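Local atomic coordinates of serine proteinase inhibitor A (Sagittaria sagittifolia, PDB entry 3E8L), a protein that probably inhibits trypsin and chymotrypsin simultaneously through two reactive sites, and kallikrein weakly, as a Kunitz-type inhibitor with a beta-trefoil fold. Residues I112-I117 / R167-I172; V141-A146 / G174-V179. The protein carries 2 engineered substitutions. One frame throughout, in Å; residues are numbered along the deposited sequence.

How the interactions relate
Both contacts lie in one beta-trefoil domain and involve backbone bridges between short lengths of chain. Their centres are about 12 Å apart. Their segments alternate along the sequence: 112-117, 141-146, 167-172, then 174-179. The second segment of interaction 2 therefore follows almost directly on that of interaction 1, in the loop between strands 167-172 and 179-183. The two contacts also touch. Leu170 CD2 lies 3.5 Å from Phe177 CE2, and Ile172 CD1 lies 3.6 Å from Ala146 CB. Strand 113-119 and strand 142-147, counted in different sheets, are thus tied to consecutive parts of the C-terminal chain, which joins the sheets into one body.

Interaction 1: I112-I117 / R167-I172; sequences ISFQPI and RTLLGI
Pro116 and Gly171 form a single backbone bridge, flanked by two hydrogen bonds. Ile172 N donates to Gln115 O at 2.9 Å, nearly along the C=O axis. Ile117 N donates to Leu170 O at 3.0 Å. That bond is straight at the hydrogen, 168°, but the donor sits above the carbonyl plane. Pro116 has no N-H to give, and its CA-H approaches the same Leu170 O. A water carries the pairing one step further, accepting from Gln115 N and donating to Ile172 O.

Side chains close around this centre. The Phe114 ring turns its edge to the second strand: CD1 lies near Gly171 CA, CE1 near Leu170 O, and CZ meets Leu169 CD2 at 4.0 Å. With chi1 at 68°, its CG sits between the backbone N and the carbonyl carbon, which helps lay the ring edge-on against that strand. Pro116 CD covers one face of the ring, 4.2 Å above the plane. A side chain on Gly171 would run into Gln115 O and the Phe114 ring. Gln115 CB rests on Ile172 CG1. In one of its two conformers Ile117 crosses Ile172 at about a right angle, with their CD1 atoms 4.0 Å apart.

Further out, the Phe162 ring meets Phe114 with planes about 45° apart. Tyr54 of strand 52-57 touches both Pro116 and Leu169. In this mainly buried contact, backbone groups and one water provide the polar links, and hydrocarbon surrounds them. The chemistry implies a join between strands 113-119 and 167-172 of the trefoil that relies on close backbone approach at a glycine.

Interaction 2: V141-A146 / G174-V179; sequences VYKLAA and GEHFTV
Tyr142 and Val179 form an antiparallel hydrogen-bonded pair. Tyr142 N donates to Val179 O, and Val179 N returns a bond to Tyr142 O, both at 2.8 Å. Each donor lies in the plane of the carbonyl it meets. Two CA-H groups add contacts to these oxygens: Val141 CA to Val179 O and Thr178 CA to Tyr142 O.

Two waters add further links, one between backbones and one between side chains. The first accepts from Leu144 N and donates to Phe177 O, 2.8 Å from each. The other accepts from Lys143 NZ at 3.2 Å and also bonds His176 NE2. NZ itself stands 3.9 Å from His176 NE2, at the edge of the imidazole and in its plane. The lysine leaves its backbone pointing away from the loop, and bends at chi3 (-101°) and chi4 bring its end back. On the way CG passes Phe177 O and Thr178 CG2. A methionine in place of Lys143 would probably leave the bridging water without its ammonium donor and His176 without this water-mediated tie to the strand.

Van der Waals contacts fill in around the pair. Val141 CG1, anti to its own N (chi1 -178°), lies against the hydroxyl oxygen Thr178 OG1 at 3.6 Å. Val179 CG2 meets Leu144 CD2 at 4.1 Å, the two side chains crossing at about a right angle. The Tyr142 hydroxyl bonds Val12 N, so the ring also reaches the N-terminal part of the chain.

Strand 142-147 is one of the two outermost strands of its four-stranded sheet within this chain. Its neighbour there is strand 130-135, through backbone bonds of Lys143 with Arg134 and Ala145 with Glu132. The Leu144 backbone hydrogen-bonds that of Val159 in strand 159-164. Within the beta-trefoil, the antiparallel pair ties strand 142-147 to the start of strand 179-183.

Interaction 1: I112-I117 / R167-I172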
loop_
_atom_site.group_PDB
_atom_site.type_symbol
_atom_site.label_atom_id
_atom_site.label_comp_id
_atom_site.label_asym_id
_atom_site.label_seq_id
_atom_site.Cartn_x
_atom_site.Cartn_y
_atom_site.Cartn_z
ATOM N N ILE A 112 -19.720 0.379 18.582
ATOM C CA ILE A 112 -19.772 0.398 17.129
ATOM C C ILE A 112 -18.925 -0.740 16.536
ATOM O O ILE A 112 -17.759 -0.920 16.908
ATOM C CB ILE A 112 -19.322 1.775 16.544
ATOM C CG1 ILE A 112 -20.115 2.937 17.156
ATOM C CG2 ILE A 112 -19.467 1.793 15.038
ATOM C CD1 ILE A 112 -21.524 3.144 16.625
ATOM N N SER A 113 -19.531 -1.520 15.642
ATOM C CA SER A 113 -18.798 -2.512 14.876
ATOM C C SER A 113 -18.543 -1.978 13.482
ATOM O O SER A 113 -19.488 -1.625 12.757
ATOM C CB SER A 113 -19.541 -3.835 14.812
ATOM O OG SER A 113 -19.614 -4.398 16.111
ATOM N N PHE A 114 -17.264 -1.900 13.119
ATOM C CA PHE A 114 -16.873 -1.455 11.799
ATOM C C PHE A 114 -15.461 -1.898 11.429
ATOM O O PHE A 114 -14.694 -2.359 12.275
ATOM C CB PHE A 114 -17.005 0.068 11.689
ATOM C CG PHE A 114 -16.013 0.856 12.531
ATOM C CD1 PHE A 114 -15.318 1.931 11.969
ATOM C CD2 PHE A 114 -15.788 0.545 13.876
ATOM C CE1 PHE A 114 -14.423 2.681 12.722
ATOM C CE2 PHE A 114 -14.888 1.284 14.639
ATOM C CZ PHE A 114 -14.203 2.364 14.053
ATOM N N GLN A 115 -15.153 -1.770 10.141
ATOM C CA GLN A 115 -13.790 -1.841 9.656
ATOM C C GLN A 115 -13.244 -0.418 9.577
ATOM O O GLN A 115 -13.630 0.336 8.691
ATOM C CB GLN A 115 -13.743 -2.489 8.277
ATOM C CG GLN A 115 -14.237 -3.905 8.229
ATOM C CD GLN A 115 -14.118 -4.469 6.842
ATOM O OE1 GLN A 115 -15.100 -4.512 6.094
ATOM N NE2 GLN A 115 -12.895 -4.841 6.455
ATOM N N PRO A 116 -12.349 -0.035 10.512
ATOM C CA PRO A 116 -11.848 1.340 10.415
ATOM C C PRO A 116 -10.840 1.494 9.293
ATOM O O PRO A 116 -10.289 0.501 8.824
ATOM C CB PRO A 116 -11.149 1.554 11.761
ATOM C CG PRO A 116 -10.841 0.199 12.260
ATOM C CD PRO A 116 -11.919 -0.694 11.758
ATOM N N ILE A 117 -10.627 2.728 8.845
ATOM C CA ILE A 117 -9.458 3.043 8.050
ATOM C C ILE A 117 -8.389 3.355 9.089
ATOM O O ILE A 117 -8.630 4.137 10.020
ATOM C CB ILE A 117 -9.670 4.280 7.145
ATOM C CG1 ILE A 117 -10.931 4.122 6.293
ATOM C CG2 ILE A 117 -8.460 4.496 6.261
ATOM C CD1 ILE A 117 -11.028 2.789 5.578
ATOM N N ARG A 167 -16.029 10.931 18.934
ATOM C CA ARG A 167 -15.108 11.254 17.845
ATOM C C ARG A 167 -15.580 10.664 16.509
ATOM O O ARG A 167 -16.132 9.556 16.459
ATOM C CB ARG A 167 -13.670 10.836 18.179
ATOM C CG ARG A 167 -13.073 11.650 19.319
ATOM C CD ARG A 167 -11.618 11.346 19.564
ATOM N NE ARG A 167 -11.264 11.559 20.971
ATOM C CZ ARG A 167 -10.429 12.507 21.422
ATOM N NH1 ARG A 167 -9.832 13.357 20.573
ATOM N NH2 ARG A 167 -10.190 12.615 22.737
ATOM N N THR A 168 -15.392 11.427 15.435
ATOM C CA THR A 168 -15.786 10.974 14.134
ATOM C C THR A 168 -14.634 10.210 13.457
ATOM O O THR A 168 -13.609 10.787 13.105
ATOM C CB THR A 168 -16.289 12.141 13.281
ATOM O OG1 THR A 168 -17.489 12.674 13.868
ATOM C CG2 THR A 168 -16.597 11.678 11.860
ATOM N N LEU A 169 -14.814 8.903 13.294
ATOM C CA LEU A 169 -13.805 8.035 12.693
ATOM C C LEU A 169 -14.235 7.537 11.316
ATOM O O LEU A 169 -15.423 7.399 11.033
ATOM C CB LEU A 169 -13.538 6.823 13.598
ATOM C CG LEU A 169 -12.573 6.970 14.763
ATOM C CD1 LEU A 169 -13.166 7.850 15.882
ATOM C CD2 LEU A 169 -12.195 5.572 15.276
ATOM N N LEU A 170 -13.263 7.244 10.471
ATOM C CA LEU A 170 -13.573 6.769 9.142
ATOM C C LEU A 170 -13.523 5.260 9.130
ATOM O O LEU A 170 -12.700 4.663 9.829
ATOM C CB LEU A 170 -12.585 7.337 8.131
ATOM C CG LEU A 170 -12.598 8.843 7.886
ATOM C CD1 LEU A 170 -11.853 9.109 6.624
ATOM C CD2 LEU A 170 -14.033 9.352 7.770
ATOM N N GLY A 171 -14.405 4.642 8.349
ATOM C CA GLY A 171 -14.366 3.199 8.135
ATOM C C GLY A 171 -15.101 2.833 6.858
ATOM O O GLY A 171 -15.589 3.714 6.140
ATOM N N ILE A 172 -15.150 1.538 6.549
ATOM C CA ILE A 172 -15.887 1.038 5.410
ATOM C C ILE A 172 -17.357 1.153 5.760
ATOM O O ILE A 172 -17.781 0.719 6.847
ATOM C CB ILE A 172 -15.529 -0.438 5.122
ATOM C CG1 ILE A 172 -14.033 -0.591 4.845
ATOM C CG2 ILE A 172 -16.419 -1.040 4.004
ATOM C CD1 ILE A 172 -13.463 0.239 3.666
HETATM O O HOH W 1 -17.362 -1.218 8.678
#

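Interaction 2: V141-A146 / G174-V179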
loop_
_atom_site.group_PDB
_atom_site.type_symbol
_atom_site.label_atom_id
_atom_site.label_comp_id
_atom_site.label_asym_id
_atom_site.label_seq_id
_atom_site.Cartn_x
_atom_site.Cartn_y
_atom_site.Cartn_z
ATOM N N VAL A 141 -15.406 18.210 -4.546
ATOM C CA VAL A 141 -15.944 17.543 -3.364
ATOM C C VAL A 141 -16.083 16.065 -3.713
ATOM O O VAL A 141 -16.706 15.715 -4.729
ATOM C CB VAL A 141 -17.329 18.127 -2.931
ATOM C CG1 VAL A 141 -17.820 17.454 -1.678
ATOM C CG2 VAL A 141 -17.255 19.611 -2.682
ATOM N N TYR A 142 -15.506 15.193 -2.885
ATOM C CA TYR A 142 -15.378 13.794 -3.265
ATOM C C TYR A 142 -15.781 12.806 -2.196
ATOM O O TYR A 142 -15.795 13.122 -1.018
ATOM C CB TYR A 142 -13.942 13.495 -3.723
ATOM C CG TYR A 142 -13.458 14.443 -4.798
ATOM C CD1 TYR A 142 -13.745 14.209 -6.148
ATOM C CD2 TYR A 142 -12.728 15.591 -4.461
ATOM C CE1 TYR A 142 -13.313 15.081 -7.136
ATOM C CE2 TYR A 142 -12.299 16.475 -5.435
ATOM C CZ TYR A 142 -12.591 16.218 -6.782
ATOM O OH TYR A 142 -12.154 17.101 -7.757
ATOM N N LYS A 143 -16.106 11.598 -2.642
ATOM C CA LYS A 143 -16.282 10.459 -1.768
ATOM C C LYS A 143 -15.027 9.611 -1.891
ATOM O O LYS A 143 -14.520 9.430 -3.004
ATOM C CB LYS A 143 -17.529 9.659 -2.189
ATOM C CG LYS A 143 -18.813 10.115 -1.479
ATOM C CD LYS A 143 -20.086 9.516 -2.069
ATOM C CE LYS A 143 -20.806 10.495 -2.971
ATOM N NZ LYS A 143 -22.307 10.438 -2.815
ATOM N N LEU A 144 -14.509 9.112 -0.768
ATOM C CA LEU A 144 -13.397 8.176 -0.829
ATOM C C LEU A 144 -13.898 6.734 -0.928
ATOM O O LEU A 144 -14.959 6.396 -0.402
ATOM C CB LEU A 144 -12.467 8.331 0.377
ATOM C CG LEU A 144 -11.921 9.736 0.640
ATOM C CD1 LEU A 144 -11.158 9.793 1.981
ATOM C CD2 LEU A 144 -11.076 10.265 -0.541
ATOM N N ALA A 145 -13.119 5.890 -1.600
ATOM C CA ALA A 145 -13.373 4.451 -1.657
ATOM C C ALA A 145 -12.079 3.699 -1.375
ATOM O O ALA A 145 -10.984 4.189 -1.641
ATOM C CB ALA A 145 -13.947 4.060 -2.997
ATOM N N ALA A 146 -12.210 2.517 -0.800
ATOM C CA ALA A 146 -11.060 1.776 -0.294
ATOM C C ALA A 146 -10.926 0.487 -1.082
ATOM O O ALA A 146 -11.872 -0.283 -1.143
ATOM C CB ALA A 146 -11.226 1.487 1.195
ATOM N N GLY A 174 -20.743 3.039 6.827
ATOM C CA GLY A 174 -21.059 4.117 7.747
ATOM C C GLY A 174 -21.907 5.209 7.147
ATOM O O GLY A 174 -22.761 4.971 6.305
ATOM N N GLU A 175 -21.667 6.420 7.612
ATOM C CA GLU A 175 -22.488 7.553 7.249
ATOM C C GLU A 175 -21.802 8.260 6.103
ATOM O O GLU A 175 -20.560 8.227 5.988
ATOM C CB GLU A 175 -22.652 8.494 8.447
ATOM C CG GLU A 175 -24.076 8.997 8.664
ATOM C CD GLU A 175 -24.825 8.213 9.742
ATOM O OE1 GLU A 175 -24.931 8.746 10.876
ATOM O OE2 GLU A 175 -25.302 7.074 9.458
ATOM N N HIS A 176 -22.620 8.883 5.262
ATOM C CA HIS A 176 -22.182 9.658 4.112
ATOM C C HIS A 176 -21.114 10.663 4.563
ATOM O O HIS A 176 -21.303 11.390 5.536
ATOM C CB HIS A 176 -23.428 10.331 3.514
ATOM C CG HIS A 176 -23.156 11.298 2.402
ATOM N ND1 HIS A 176 -23.126 12.666 2.595
ATOM C CD2 HIS A 176 -22.949 11.101 1.077
ATOM C CE1 HIS A 176 -22.886 13.269 1.443
ATOM N NE2 HIS A 176 -22.779 12.341 0.504
ATOM N N PHE A 177 -19.976 10.661 3.876
ATOM C CA PHE A 177 -18.829 11.495 4.228
ATOM C C PHE A 177 -18.173 11.968 2.935
ATOM O O PHE A 177 -17.805 11.142 2.093
ATOM C CB PHE A 177 -17.844 10.673 5.070
ATOM C CG PHE A 177 -16.674 11.454 5.617
ATOM C CD1 PHE A 177 -16.828 12.288 6.746
ATOM C CD2 PHE A 177 -15.404 11.325 5.046
ATOM C CE1 PHE A 177 -15.740 13.003 7.281
ATOM C CE2 PHE A 177 -14.306 12.037 5.567
ATOM C CZ PHE A 177 -14.477 12.877 6.689
ATOM N N THR A 178 -18.025 13.264 2.760
ATOM C CA THR A 178 -17.453 13.833 1.567
ATOM C C THR A 178 -16.300 14.755 1.926
ATOM O O THR A 178 -16.258 15.264 2.995
ATOM C CB THR A 178 -18.507 14.500 0.663
ATOM O OG1 THR A 178 -18.962 15.692 1.233
ATOM C CG2 THR A 178 -19.651 13.698 0.505
ATOM N N VAL A 179 -15.313 14.888 1.061
ATOM C CA VAL A 179 -14.118 15.641 1.396
ATOM C C VAL A 179 -13.683 16.617 0.326
ATOM O O VAL A 179 -14.114 16.552 -0.818
ATOM C CB VAL A 179 -12.931 14.718 1.702
ATOM C CG1 VAL A 179 -13.265 13.774 2.831
ATOM C CG2 VAL A 179 -12.523 13.954 0.464
HETATM O O HOH W 2 -22.780 13.615 -2.359
HETATM O O HOH W 3 -15.876 9.155 1.634
#